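Local coordinates for probable zinc protease PqqL (Escherichia coli, PDB 6OFS), which probably acts as a periplasmic zinc-dependent endopeptidase of the M16 family, cutting peptide substrates with one zinc ion per subunit, at residues L475-D480 against I597-T602; F671-D676 against I701-S706; K823-Q828 against E881-A886; Q828-Y833 against K876-E881. All coordinates share one frame; numbering follows the deposited sequence.

Contact 1: L475-D480 against I597-T602; sequences LTVDAD and INQRIT
Val477 and Gln599 carry most of this contact, with Leu475 and Asn598 beside them. No hydrogen bond joins the two segments, so the interaction is van der Waals packing of methyl groups on helix side chains. The apolar part lies at Leu475. Its CD2 is 4.0 Å from Gln599 CG, the aliphatic base of the glutamine, and the two side chains pass at a slant.

The mixed part lies at Val477. The two methyls are divided by chi1 (178°): CG1 is anti to the backbone N, and CG2 lies beside that N. CG2 reaches 3.3 Å from Gln599 NE2 and 3.4 Å from Asn598 OD1, so one methyl meets two amide groups. CG1 is 3.8 Å from the same Asn598 OD1. Gln599 is bent at chi2 (-80°). Its side chain and that of Val477 run past each other in opposite directions. Gln599 NE2 also comes to 3.8 Å from Leu475 O.

The polar part belongs to the helix and its surroundings. Asn598 ND2 is hydrogen-bonded to Tyr697 O, which should limit the turn of the amide. Cutting Asn598 back to an alanine is likely to leave Tyr697 O without this donor and open a gap beside the Val477 methyls.

The contact lays the loop between helix 448-459 and strand 485-492 on helix 591-602. Leu475 also touches Gln595 and Leu596, one turn earlier on that helix. Helix 687-697 flanks the loop through Arg696 and Tyr697. Ile597 and Ile601 of helix 591-602 rest on strand 579-586.

Contact 2: F671-D676 against I701-S706; sequences FSSPAD and IKHSDS
Ser672 and Pro674 form the closely packed part of this contact, against the backbone of 701-706. Pro674 CG lies 3.5 Å from Ile701 O and 4.0 Å from Ile701 CG2. Its CD sits 3.6 Å from His703 CA, so one edge of the pyrrolidine ring runs along the chain from Ile701 to His703. Ile701 continues this apolar patch toward Ile601 and Thr602 of helix 591-602.

Two hydrogen bonds hold the neighbouring strip. Ser704 N donates to Ser672 O at 2.9 Å. The bond is bent, with an N-H...O angle of 145°, and the donor is tilted 30° out of the carbonyl plane. Ser706 OG donates to Ser672 OG at 3.0 Å. Ser672 OG stands between its backbone N and carbonyl carbon (chi1 61°), a placing that lets it face Ser706 while also bonding Gln669 O.

The solvent side is looser. The His703 imidazole is exposed, and Ser673 OG meets its edge near the ring plane, 3.6 Å from CD2. No hydrogen bond forms there. Ser704 is also exposed, and of its side chain the CB does the packing, 3.4 Å from Ser672 O. The Lys702 side chain starts away from 671-676, and its NZ makes a long, weak ion pair with Asp480.

The two loops follow helices 660-668 and 687-697, and the first leads into strand 677-682. Their join rests mainly on uncharged groups: serine hydroxyls, a backbone N-H and its carbonyl partner, and Pro674 against Ile701. Its hold should therefore depend little on the ionisation of His703.

Contact 3: K823-Q828 against E881-A886; sequences KGISEQ and ENVNTA
The Asn884 side chain reaches across to the backbone of Gly824 and Ile825, while Val883 meets the Ile825 side chain beside it. Asn884 CG lies anti to the carbonyl carbon (chi1 -70°), and this sends the amide out from the helix toward the turn. OD1 accepts a hydrogen bond from Ile825 N at 2.9 Å. The bond is nearly straight, with an N-H...O angle of 169°. It lies in the amide carbonyl plane and uses a lone pair of OD1. The same oxygen is 3.3 Å from Gly824 CA. Asn884 and the Ile825 side chain cross at a slant, with Ile825 CB 4.1 Å from OD1.

The turn links helix 806-823 to helix 827-842. Gly824, the first residue past the first helix, has a positive phi (81°), a conformation that residues with a CB adopt less readily. A CB there would also run into Asn884 OD1. Gly824 O is hydrogen-bonded to Arg820 NH2. Ser826 is the N-cap of the second helix. Its hydroxyl caps a backbone N of the first turn, and its own N bonds Glu829 OE1, the pattern of a capping box. Ile825 sits between these two helix ends. A leucine in place of Asn884 would probably leave Ile825 N without its acceptor and set the turn less firmly against helix 880-890.

Ile825 and Val883 cross at about a right angle. The touch is methyl to methyl, Ile825 CG2 to Val883 CG2 at 3.3 Å, and Ile825 CB is 3.8 Å from the same methyl. Helix 749-771 also packs on this pair: Ala757 touches Ile825, and Ala754 touches Val883.

Contact 4: Q828-Y833 against K876-E881; sequences QELNEY and KQMTVE
The Tyr833 ring meets Met878 at its edge. The methyl CE lies near the ring plane, 3.4 Å from Tyr833 CD1 and 3.5 Å from CE1, so it sits against one ring bond. The sulfur stands farther off, 5.5 Å from SD to the ring centroid and 68° from the ring normal. This is an oblique Met-aromatic contact in which the methyl does the touching. The two side chains cross at about a right angle. Met878 is bent at chi3 (-58°), and this last turn brings CE to the ring. At the far end of the ring, Tyr833 OH is hydrogen-bonded to Asp756 OD2, which holds the phenol end from helix 749-771.

Leu830 lies about one turn before Tyr833. CD1 is 3.9 Å from Met878 CE, so the same methyl serves both Tyr833 and Leu830. CD2 goes to the backbone of the other segment: it is 3.6 Å from Met878 O and 3.6 Å from Val880 N. It also packs on Val880 CG2 at 4.1 Å. Leu830 chi1 (-176°) carries CG away from the backbone N, and the two methyls lie over the turn where helix 880-890 begins. Thr879 is the N-cap of that helix, and its OG1 bonds Asn882 N. No hydrogen bond joins the two segments.

The contact sets helix 827-842 against the turn between helices 871-875 and 880-890. Helix 749-771 lies alongside: Met753 touches both Tyr833 and Met878, Ala757 also touches the Tyr833 side chain, and Glu829 makes salt bridges to Lys764 of that helix and to Arg820 of helix 806-823.

Overall arrangement
The four contacts form two groups in the second half of the chain. Contacts 1 and 2 have centres about 14 Å apart and touch where Ile601 and Asn598 pack on Ile701. Contact 1 uses helix 591-602, and Phe671 and Ile701 of contact 2 pack on it. Contacts 3 and 4 are closer, with centres about 8 Å apart. They share helices 827-842 and 880-890 and meet where Val883 packs on Leu830. Between the groups the centres are about 45 to 52 Å apart and the nearest atoms about 28 to 37 Å, the 28 Å being between contacts 2 and 4. The zinc ion, bound by His54 and His58 in the first half of the chain, lies away from all four.

Contact 1: L475-D480 against I597-T602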
loop_
_atom_site.group_PDB
_atom_site.type_symbol
_atom_site.label_atom_id
_atom_site.label_comp_id
_atom_site.label_asym_id
_atom_site.label_seq_id
_atom_site.Cartn_x
_atom_site.Cartn_y
_atom_site.Cartn_z
ATOM N N LEU A 475 -15.430 2.723 11.968
ATOM C CA LEU A 475 -14.829 3.944 11.461
ATOM C C LEU A 475 -15.186 5.065 12.429
ATOM O O LEU A 475 -15.426 6.204 12.022
ATOM C CB LEU A 475 -15.305 4.248 10.038
ATOM C CG LEU A 475 -14.679 3.437 8.923
ATOM C CD1 LEU A 475 -15.324 3.773 7.597
ATOM C CD2 LEU A 475 -13.185 3.676 8.842
ATOM N N THR A 476 -15.215 4.719 13.730
ATOM C CA THR A 476 -15.536 5.627 14.827
ATOM C C THR A 476 -14.507 6.776 14.875
ATOM O O THR A 476 -13.297 6.564 14.738
ATOM C CB THR A 476 -15.740 4.847 16.156
ATOM O OG1 THR A 476 -16.466 5.655 17.090
ATOM C CG2 THR A 476 -14.429 4.318 16.772
ATOM N N VAL A 477 -15.032 7.995 14.985
ATOM C CA VAL A 477 -14.274 9.244 15.004
ATOM C C VAL A 477 -14.499 9.899 16.355
ATOM O O VAL A 477 -15.652 10.057 16.772
ATOM C CB VAL A 477 -14.734 10.190 13.849
ATOM C CG1 VAL A 477 -13.986 11.517 13.869
ATOM C CG2 VAL A 477 -14.608 9.517 12.485
ATOM N N ASP A 478 -13.406 10.304 17.027
ATOM C CA ASP A 478 -13.499 11.010 18.302
ATOM C C ASP A 478 -14.090 12.401 18.044
ATOM O O ASP A 478 -13.679 13.089 17.097
ATOM C CB ASP A 478 -12.122 11.097 18.995
ATOM C CG ASP A 478 -11.682 9.823 19.704
ATOM O OD1 ASP A 478 -10.506 9.425 19.535
ATOM O OD2 ASP A 478 -12.514 9.229 20.439
ATOM N N ALA A 479 -15.113 12.766 18.834
ATOM C CA ALA A 479 -15.809 14.049 18.728
ATOM C C ALA A 479 -14.924 15.213 19.164
ATOM O O ALA A 479 -14.062 15.056 20.034
ATOM C CB ALA A 479 -17.075 14.033 19.577
ATOM N N ASP A 480 -15.140 16.374 18.542
ATOM C CA ASP A 480 -14.464 17.614 18.894
ATOM C C ASP A 480 -15.424 18.347 19.861
ATOM O O ASP A 480 -16.549 18.687 19.473
ATOM C CB ASP A 480 -14.130 18.460 17.640
ATOM C CG ASP A 480 -13.502 19.821 17.914
ATOM O OD1 ASP A 480 -12.669 19.919 18.852
ATOM O OD2 ASP A 480 -13.826 20.784 17.178
ATOM N N ILE A 597 -18.188 9.569 5.258
ATOM C CA ILE A 597 -17.982 10.917 4.692
ATOM C C ILE A 597 -16.739 11.560 5.343
ATOM O O ILE A 597 -15.850 12.047 4.635
ATOM C CB ILE A 597 -19.265 11.796 4.874
ATOM C CG1 ILE A 597 -20.240 11.641 3.687
ATOM C CG2 ILE A 597 -18.948 13.269 5.150
ATOM C CD1 ILE A 597 -19.817 12.284 2.344
ATOM N N ASN A 598 -16.679 11.505 6.693
ATOM C CA ASN A 598 -15.608 12.051 7.508
ATOM C C ASN A 598 -14.287 11.395 7.194
ATOM O O ASN A 598 -13.306 12.087 6.977
ATOM C CB ASN A 598 -15.938 11.877 8.995
ATOM C CG ASN A 598 -14.864 12.389 9.933
ATOM O OD1 ASN A 598 -13.794 11.793 10.092
ATOM N ND2 ASN A 598 -15.127 13.503 10.581
ATOM N N GLN A 599 -14.253 10.063 7.209
ATOM C CA GLN A 599 -13.022 9.310 7.003
ATOM C C GLN A 599 -12.515 9.414 5.576
ATOM O O GLN A 599 -11.304 9.349 5.376
ATOM C CB GLN A 599 -13.165 7.851 7.473
ATOM C CG GLN A 599 -13.290 7.674 8.997
ATOM C CD GLN A 599 -11.991 7.728 9.779
ATOM O OE1 GLN A 599 -10.882 7.678 9.241
ATOM N NE2 GLN A 599 -12.103 7.804 11.089
ATOM N N ARG A 600 -13.417 9.625 4.590
ATOM C CA ARG A 600 -12.984 9.793 3.204
ATOM C C ARG A 600 -12.286 11.139 3.012
ATOM O O ARG A 600 -11.410 11.256 2.158
ATOM C CB ARG A 600 -14.152 9.586 2.233
ATOM C CG ARG A 600 -13.888 9.902 0.749
ATOM C CD ARG A 600 -12.941 8.932 0.045
ATOM N NE ARG A 600 -12.622 9.376 -1.316
ATOM C CZ ARG A 600 -11.798 10.380 -1.621
ATOM N NH1 ARG A 600 -11.196 11.073 -0.659
ATOM N NH2 ARG A 600 -11.567 10.696 -2.884
ATOM N N ILE A 601 -12.655 12.130 3.840
ATOM C CA ILE A 601 -12.134 13.489 3.828
ATOM C C ILE A 601 -10.841 13.610 4.663
ATOM O O ILE A 601 -9.843 14.119 4.163
ATOM C CB ILE A 601 -13.266 14.489 4.255
ATOM C CG1 ILE A 601 -14.375 14.553 3.170
ATOM C CG2 ILE A 601 -12.728 15.917 4.571
ATOM C CD1 ILE A 601 -15.684 15.383 3.553
ATOM N N THR A 602 -10.849 13.109 5.902
ATOM C CA THR A 602 -9.744 13.213 6.863
ATOM C C THR A 602 -8.701 12.090 6.810
ATOM O O THR A 602 -7.557 12.319 7.206
ATOM C CB THR A 602 -10.308 13.326 8.281
ATOM O OG1 THR A 602 -10.956 12.097 8.609
ATOM C CG2 THR A 602 -11.283 14.485 8.441
#

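Contact 2: F671-D676 against I701-S706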
loop_
_atom_site.group_PDB
_atom_site.type_symbol
_atom_site.label_atom_id
_atom_site.label_comp_id
_atom_site.label_asym_id
_atom_site.label_seq_id
_atom_site.Cartn_x
_atom_site.Cartn_y
_atom_site.Cartn_z
ATOM N N PHE A 671 -11.288 18.768 -0.623
ATOM C CA PHE A 671 -12.055 18.912 0.618
ATOM C C PHE A 671 -11.157 19.381 1.784
ATOM O O PHE A 671 -11.480 19.139 2.953
ATOM C CB PHE A 671 -12.787 17.592 0.945
ATOM C CG PHE A 671 -13.927 17.308 0.001
ATOM C CD1 PHE A 671 -13.718 16.596 -1.174
ATOM C CD2 PHE A 671 -15.203 17.793 0.262
ATOM C CE1 PHE A 671 -14.769 16.352 -2.060
ATOM C CE2 PHE A 671 -16.254 17.547 -0.627
ATOM C CZ PHE A 671 -16.031 16.819 -1.777
ATOM N N SER A 672 -10.031 20.067 1.450
ATOM C CA SER A 672 -9.029 20.567 2.408
ATOM C C SER A 672 -9.552 21.684 3.311
ATOM O O SER A 672 -9.193 21.744 4.482
ATOM C CB SER A 672 -7.774 21.032 1.675
ATOM O OG SER A 672 -8.069 22.097 0.787
ATOM N N SER A 673 -10.401 22.555 2.762
ATOM C CA SER A 673 -10.981 23.686 3.460
ATOM C C SER A 673 -12.494 23.450 3.772
ATOM O O SER A 673 -13.326 23.509 2.854
ATOM C CB SER A 673 -10.755 24.963 2.647
ATOM O OG SER A 673 -11.283 26.121 3.275
ATOM N N PRO A 674 -12.866 23.212 5.068
ATOM C CA PRO A 674 -14.290 23.011 5.416
ATOM C C PRO A 674 -15.223 24.126 4.961
ATOM O O PRO A 674 -16.355 23.833 4.573
ATOM C CB PRO A 674 -14.268 22.859 6.945
ATOM C CG PRO A 674 -12.884 22.404 7.258
ATOM C CD PRO A 674 -12.009 23.109 6.268
ATOM N N ALA A 675 -14.736 25.390 4.956
ATOM C CA ALA A 675 -15.472 26.581 4.483
ATOM C C ALA A 675 -15.927 26.471 3.015
ATOM O O ALA A 675 -16.888 27.132 2.626
ATOM C CB ALA A 675 -14.618 27.822 4.655
ATOM N N ASP A 676 -15.233 25.647 2.210
ATOM C CA ASP A 676 -15.543 25.410 0.799
ATOM C C ASP A 676 -16.571 24.263 0.603
ATOM O O ASP A 676 -16.962 23.955 -0.534
ATOM C CB ASP A 676 -14.239 25.081 0.038
ATOM C CG ASP A 676 -13.260 26.240 -0.151
ATOM O OD1 ASP A 676 -13.696 27.426 -0.057
ATOM O OD2 ASP A 676 -12.066 25.967 -0.432
ATOM N N ILE A 701 -14.260 18.304 11.202
ATOM C CA ILE A 701 -13.297 18.436 10.107
ATOM C C ILE A 701 -12.574 19.772 10.229
ATOM O O ILE A 701 -13.212 20.812 10.394
ATOM C CB ILE A 701 -13.931 18.178 8.709
ATOM C CG1 ILE A 701 -14.498 16.740 8.636
ATOM C CG2 ILE A 701 -12.912 18.421 7.577
ATOM C CD1 ILE A 701 -15.550 16.477 7.555
ATOM N N LYS A 702 -11.233 19.712 10.221
ATOM C CA LYS A 702 -10.343 20.858 10.385
ATOM C C LYS A 702 -9.773 21.330 9.056
ATOM O O LYS A 702 -9.637 20.541 8.111
ATOM C CB LYS A 702 -9.176 20.520 11.351
ATOM C CG LYS A 702 -9.561 20.023 12.742
ATOM C CD LYS A 702 -10.078 21.123 13.665
ATOM C CE LYS A 702 -11.089 20.595 14.660
ATOM N NZ LYS A 702 -10.474 19.679 15.659
ATOM N N HIS A 703 -9.402 22.620 9.015
ATOM C CA HIS A 703 -8.750 23.239 7.874
ATOM C C HIS A 703 -7.374 22.591 7.637
ATOM O O HIS A 703 -6.617 22.314 8.576
ATOM C CB HIS A 703 -8.634 24.761 8.069
ATOM C CG HIS A 703 -8.090 25.490 6.877
ATOM N ND1 HIS A 703 -6.732 25.768 6.752
ATOM C CD2 HIS A 703 -8.739 25.977 5.790
ATOM C CE1 HIS A 703 -6.603 26.404 5.596
ATOM N NE2 HIS A 703 -7.783 26.550 4.982
ATOM N N SER A 704 -7.102 22.307 6.376
ATOM C CA SER A 704 -5.861 21.721 5.887
ATOM C C SER A 704 -5.277 22.763 4.918
ATOM O O SER A 704 -6.024 23.304 4.086
ATOM C CB SER A 704 -6.162 20.401 5.168
ATOM O OG SER A 704 -4.999 19.729 4.716
ATOM N N ASP A 705 -3.974 23.095 5.067
ATOM C CA ASP A 705 -3.302 24.088 4.218
ATOM C C ASP A 705 -3.201 23.601 2.779
ATOM O O ASP A 705 -2.710 22.495 2.527
ATOM C CB ASP A 705 -1.917 24.492 4.777
ATOM C CG ASP A 705 -1.842 25.896 5.374
ATOM O OD1 ASP A 705 -2.854 26.351 5.969
ATOM O OD2 ASP A 705 -0.764 26.532 5.270
ATOM N N SER A 706 -3.742 24.409 1.850
ATOM C CA SER A 706 -3.757 24.123 0.418
ATOM C C SER A 706 -3.630 25.426 -0.374
ATOM O O SER A 706 -4.319 26.395 -0.044
ATOM C CB SER A 706 -5.028 23.371 0.016
ATOM O OG SER A 706 -6.160 24.223 -0.043
#

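Contact 3: K823-Q828 against E881-A886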
loop_
_atom_site.group_PDB
_atom_site.type_symbol
_atom_site.label_atom_id
_atom_site.label_comp_id
_atom_site.label_asym_id
_atom_site.label_seq_id
_atom_site.Cartn_x
_atom_site.Cartn_y
_atom_site.Cartn_z
ATOM N N LYS A 823 -38.863 33.860 -35.677
ATOM C CA LYS A 823 -40.208 33.342 -35.399
ATOM C C LYS A 823 -40.501 33.237 -33.896
ATOM O O LYS A 823 -41.592 33.605 -33.447
ATOM C CB LYS A 823 -40.393 31.959 -36.076
ATOM C CG LYS A 823 -41.798 31.381 -35.973
ATOM C CD LYS A 823 -41.851 29.926 -36.376
ATOM C CE LYS A 823 -43.263 29.397 -36.262
ATOM N NZ LYS A 823 -43.327 27.920 -36.426
ATOM N N GLY A 824 -39.541 32.694 -33.159
ATOM C CA GLY A 824 -39.648 32.469 -31.726
ATOM C C GLY A 824 -40.425 31.207 -31.408
ATOM O O GLY A 824 -40.519 30.294 -32.240
ATOM N N ILE A 825 -41.008 31.157 -30.199
ATOM C CA ILE A 825 -41.789 30.005 -29.762
ATOM C C ILE A 825 -43.285 30.236 -29.973
ATOM O O ILE A 825 -43.760 31.377 -29.906
ATOM C CB ILE A 825 -41.426 29.586 -28.306
ATOM C CG1 ILE A 825 -41.313 28.056 -28.200
ATOM C CG2 ILE A 825 -42.388 30.182 -27.260
ATOM C CD1 ILE A 825 -40.828 27.492 -26.875
ATOM N N SER A 826 -44.012 29.143 -30.249
ATOM C CA SER A 826 -45.460 29.144 -30.438
ATOM C C SER A 826 -46.111 28.781 -29.098
ATOM O O SER A 826 -45.430 28.232 -28.213
ATOM C CB SER A 826 -45.861 28.149 -31.530
ATOM O OG SER A 826 -45.857 26.791 -31.113
ATOM N N GLU A 827 -47.419 29.089 -28.947
ATOM C CA GLU A 827 -48.224 28.793 -27.748
ATOM C C GLU A 827 -48.256 27.280 -27.480
ATOM O O GLU A 827 -48.134 26.845 -26.332
ATOM C CB GLU A 827 -49.660 29.314 -27.923
ATOM C CG GLU A 827 -49.764 30.823 -28.096
ATOM C CD GLU A 827 -49.615 31.667 -26.845
ATOM O OE1 GLU A 827 -49.308 32.871 -26.995
ATOM O OE2 GLU A 827 -49.799 31.137 -25.723
ATOM N N GLN A 828 -48.395 26.495 -28.565
ATOM C CA GLN A 828 -48.436 25.039 -28.582
ATOM C C GLN A 828 -47.089 24.432 -28.105
ATOM O O GLN A 828 -47.095 23.472 -27.333
ATOM C CB GLN A 828 -48.809 24.574 -30.000
ATOM C CG GLN A 828 -49.075 23.081 -30.143
ATOM C CD GLN A 828 -48.682 22.588 -31.514
ATOM O OE1 GLN A 828 -49.532 22.398 -32.399
ATOM N NE2 GLN A 828 -47.380 22.379 -31.725
ATOM N N GLU A 881 -43.997 35.826 -25.347
ATOM C CA GLU A 881 -43.199 37.049 -25.401
ATOM C C GLU A 881 -42.044 37.040 -24.383
ATOM O O GLU A 881 -40.965 37.533 -24.721
ATOM C CB GLU A 881 -44.061 38.322 -25.310
ATOM C CG GLU A 881 -44.730 38.601 -23.973
ATOM C CD GLU A 881 -45.249 40.021 -23.847
ATOM O OE1 GLU A 881 -44.528 40.869 -23.273
ATOM O OE2 GLU A 881 -46.373 40.288 -24.332
ATOM N N ASN A 882 -42.239 36.419 -23.186
ATOM C CA ASN A 882 -41.196 36.273 -22.154
ATOM C C ASN A 882 -40.030 35.479 -22.706
ATOM O O ASN A 882 -38.893 35.922 -22.575
ATOM C CB ASN A 882 -41.720 35.533 -20.909
ATOM C CG ASN A 882 -42.335 36.396 -19.842
ATOM O OD1 ASN A 882 -42.365 37.628 -19.931
ATOM N ND2 ASN A 882 -42.846 35.756 -18.802
ATOM N N VAL A 883 -40.300 34.300 -23.312
ATOM C CA VAL A 883 -39.224 33.480 -23.858
ATOM C C VAL A 883 -38.615 34.162 -25.096
ATOM O O VAL A 883 -37.397 34.142 -25.233
ATOM C CB VAL A 883 -39.542 31.965 -24.086
ATOM C CG1 VAL A 883 -40.447 31.376 -23.002
ATOM C CG2 VAL A 883 -40.088 31.689 -25.471
ATOM N N ASN A 884 -39.442 34.801 -25.955
ATOM C CA ASN A 884 -38.968 35.476 -27.164
ATOM C C ASN A 884 -38.046 36.652 -26.852
ATOM O O ASN A 884 -37.093 36.885 -27.593
ATOM C CB ASN A 884 -40.135 35.887 -28.078
ATOM C CG ASN A 884 -40.876 34.736 -28.763
ATOM O OD1 ASN A 884 -40.511 33.545 -28.674
ATOM N ND2 ASN A 884 -41.946 35.075 -29.483
ATOM N N THR A 885 -38.293 37.356 -25.733
ATOM C CA THR A 885 -37.468 38.497 -25.316
ATOM C C THR A 885 -36.176 38.026 -24.597
ATOM O O THR A 885 -35.220 38.796 -24.494
ATOM C CB THR A 885 -38.304 39.528 -24.525
ATOM O OG1 THR A 885 -37.684 40.804 -24.640
ATOM C CG2 THR A 885 -38.499 39.162 -23.056
ATOM N N ALA A 886 -36.156 36.768 -24.119
ATOM C CA ALA A 886 -35.012 36.145 -23.446
ATOM C C ALA A 886 -34.054 35.583 -24.483
ATOM O O ALA A 886 -32.846 35.565 -24.264
ATOM C CB ALA A 886 -35.492 35.028 -22.532
#

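Contact 4: Q828-Y833 against K876-E881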
loop_
_atom_site.group_PDB
_atom_site.type_symbol
_atom_site.label_atom_id
_atom_site.label_comp_id
_atom_site.label_asym_id
_atom_site.label_seq_id
_atom_site.Cartn_x
_atom_site.Cartn_y
_atom_site.Cartn_z
ATOM N N GLN A 828 -48.395 26.495 -28.565
ATOM C CA GLN A 828 -48.436 25.039 -28.582
ATOM C C GLN A 828 -47.089 24.432 -28.105
ATOM O O GLN A 828 -47.095 23.472 -27.333
ATOM C CB GLN A 828 -48.809 24.574 -30.000
ATOM C CG GLN A 828 -49.075 23.081 -30.143
ATOM C CD GLN A 828 -48.682 22.588 -31.514
ATOM O OE1 GLN A 828 -49.532 22.398 -32.399
ATOM N NE2 GLN A 828 -47.380 22.379 -31.725
ATOM N N GLU A 829 -45.955 24.995 -28.551
ATOM C CA GLU A 829 -44.619 24.526 -28.152
ATOM C C GLU A 829 -44.323 24.822 -26.672
ATOM O O GLU A 829 -43.721 23.992 -25.989
ATOM C CB GLU A 829 -43.534 25.141 -29.048
ATOM C CG GLU A 829 -43.522 24.589 -30.465
ATOM C CD GLU A 829 -42.770 25.427 -31.487
ATOM O OE1 GLU A 829 -42.467 26.607 -31.191
ATOM O OE2 GLU A 829 -42.490 24.903 -32.589
ATOM N N LEU A 830 -44.740 26.000 -26.188
ATOM C CA LEU A 830 -44.557 26.436 -24.807
ATOM C C LEU A 830 -45.363 25.574 -23.835
ATOM O O LEU A 830 -44.836 25.176 -22.797
ATOM C CB LEU A 830 -44.949 27.912 -24.673
ATOM C CG LEU A 830 -44.742 28.561 -23.311
ATOM C CD1 LEU A 830 -43.259 28.706 -22.984
ATOM C CD2 LEU A 830 -45.443 29.902 -23.248
ATOM N N ASN A 831 -46.633 25.279 -24.180
ATOM C CA ASN A 831 -47.506 24.428 -23.383
ATOM C C ASN A 831 -46.990 22.984 -23.373
ATOM O O ASN A 831 -47.042 22.344 -22.325
ATOM C CB ASN A 831 -48.954 24.519 -23.855
ATOM C CG ASN A 831 -49.918 23.843 -22.904
ATOM O OD1 ASN A 831 -50.422 22.753 -23.185
ATOM N ND2 ASN A 831 -50.174 24.460 -21.748
ATOM N N GLU A 832 -46.439 22.500 -24.523
ATOM C CA GLU A 832 -45.802 21.183 -24.693
ATOM C C GLU A 832 -44.686 21.060 -23.644
ATOM O O GLU A 832 -44.653 20.085 -22.894
ATOM C CB GLU A 832 -45.164 21.058 -26.102
ATOM C CG GLU A 832 -45.922 20.218 -27.120
ATOM C CD GLU A 832 -45.748 20.655 -28.565
ATOM O OE1 GLU A 832 -46.767 21.026 -29.188
ATOM O OE2 GLU A 832 -44.605 20.633 -29.077
ATOM N N TYR A 833 -43.803 22.079 -23.584
ATOM C CA TYR A 833 -42.674 22.181 -22.661
ATOM C C TYR A 833 -43.159 22.279 -21.214
ATOM O O TYR A 833 -42.643 21.551 -20.368
ATOM C CB TYR A 833 -41.783 23.383 -23.040
ATOM C CG TYR A 833 -40.589 23.606 -22.136
ATOM C CD1 TYR A 833 -40.640 24.527 -21.096
ATOM C CD2 TYR A 833 -39.389 22.931 -22.350
ATOM C CE1 TYR A 833 -39.536 24.754 -20.272
ATOM C CE2 TYR A 833 -38.278 23.151 -21.534
ATOM C CZ TYR A 833 -38.353 24.072 -20.500
ATOM O OH TYR A 833 -37.262 24.311 -19.696
ATOM N N LYS A 876 -45.468 28.207 -14.685
ATOM C CA LYS A 876 -46.809 28.718 -14.999
ATOM C C LYS A 876 -46.809 30.256 -15.162
ATOM O O LYS A 876 -47.873 30.884 -15.233
ATOM C CB LYS A 876 -47.862 28.227 -13.967
ATOM C CG LYS A 876 -47.745 28.823 -12.554
ATOM C CD LYS A 876 -48.730 28.207 -11.565
ATOM C CE LYS A 876 -48.121 27.080 -10.767
ATOM N NZ LYS A 876 -49.130 26.411 -9.906
ATOM N N GLN A 877 -45.608 30.848 -15.227
ATOM C CA GLN A 877 -45.398 32.284 -15.388
ATOM C C GLN A 877 -44.712 32.565 -16.741
ATOM O O GLN A 877 -44.609 33.725 -17.161
ATOM C CB GLN A 877 -44.562 32.812 -14.218
ATOM C CG GLN A 877 -44.903 34.228 -13.792
ATOM C CD GLN A 877 -43.846 34.775 -12.864
ATOM O OE1 GLN A 877 -43.698 34.335 -11.716
ATOM N NE2 GLN A 877 -43.079 35.744 -13.345
ATOM N N MET A 878 -44.268 31.488 -17.425
ATOM C CA MET A 878 -43.612 31.547 -18.733
ATOM C C MET A 878 -44.624 31.900 -19.825
ATOM O O MET A 878 -45.672 31.258 -19.930
ATOM C CB MET A 878 -42.985 30.195 -19.080
ATOM C CG MET A 878 -41.701 29.888 -18.353
ATOM S SD MET A 878 -40.619 28.833 -19.360
ATOM C CE MET A 878 -41.672 27.447 -19.632
ATOM N N THR A 879 -44.310 32.920 -20.630
ATOM C CA THR A 879 -45.160 33.369 -21.733
ATOM C C THR A 879 -44.358 33.355 -23.032
ATOM O O THR A 879 -43.128 33.369 -22.984
ATOM C CB THR A 879 -45.770 34.773 -21.456
ATOM O OG1 THR A 879 -44.773 35.783 -21.605
ATOM C CG2 THR A 879 -46.461 34.877 -20.104
ATOM N N VAL A 880 -45.051 33.371 -24.186
ATOM C CA VAL A 880 -44.427 33.408 -25.510
ATOM C C VAL A 880 -43.485 34.603 -25.615
ATOM O O VAL A 880 -42.296 34.399 -25.877
ATOM C CB VAL A 880 -45.464 33.351 -26.663
ATOM C CG1 VAL A 880 -44.856 33.809 -27.995
ATOM C CG2 VAL A 880 -46.055 31.947 -26.791
ATOM N N GLU A 881 -43.997 35.826 -25.347
ATOM C CA GLU A 881 -43.199 37.049 -25.401
ATOM C C GLU A 881 -42.044 37.040 -24.383
ATOM O O GLU A 881 -40.965 37.533 -24.721
ATOM C CB GLU A 881 -44.061 38.322 -25.310
ATOM C CG GLU A 881 -44.730 38.601 -23.973
ATOM C CD GLU A 881 -45.249 40.021 -23.847
ATOM O OE1 GLU A 881 -44.528 40.869 -23.273
ATOM O OE2 GLU A 881 -46.373 40.288 -24.332
#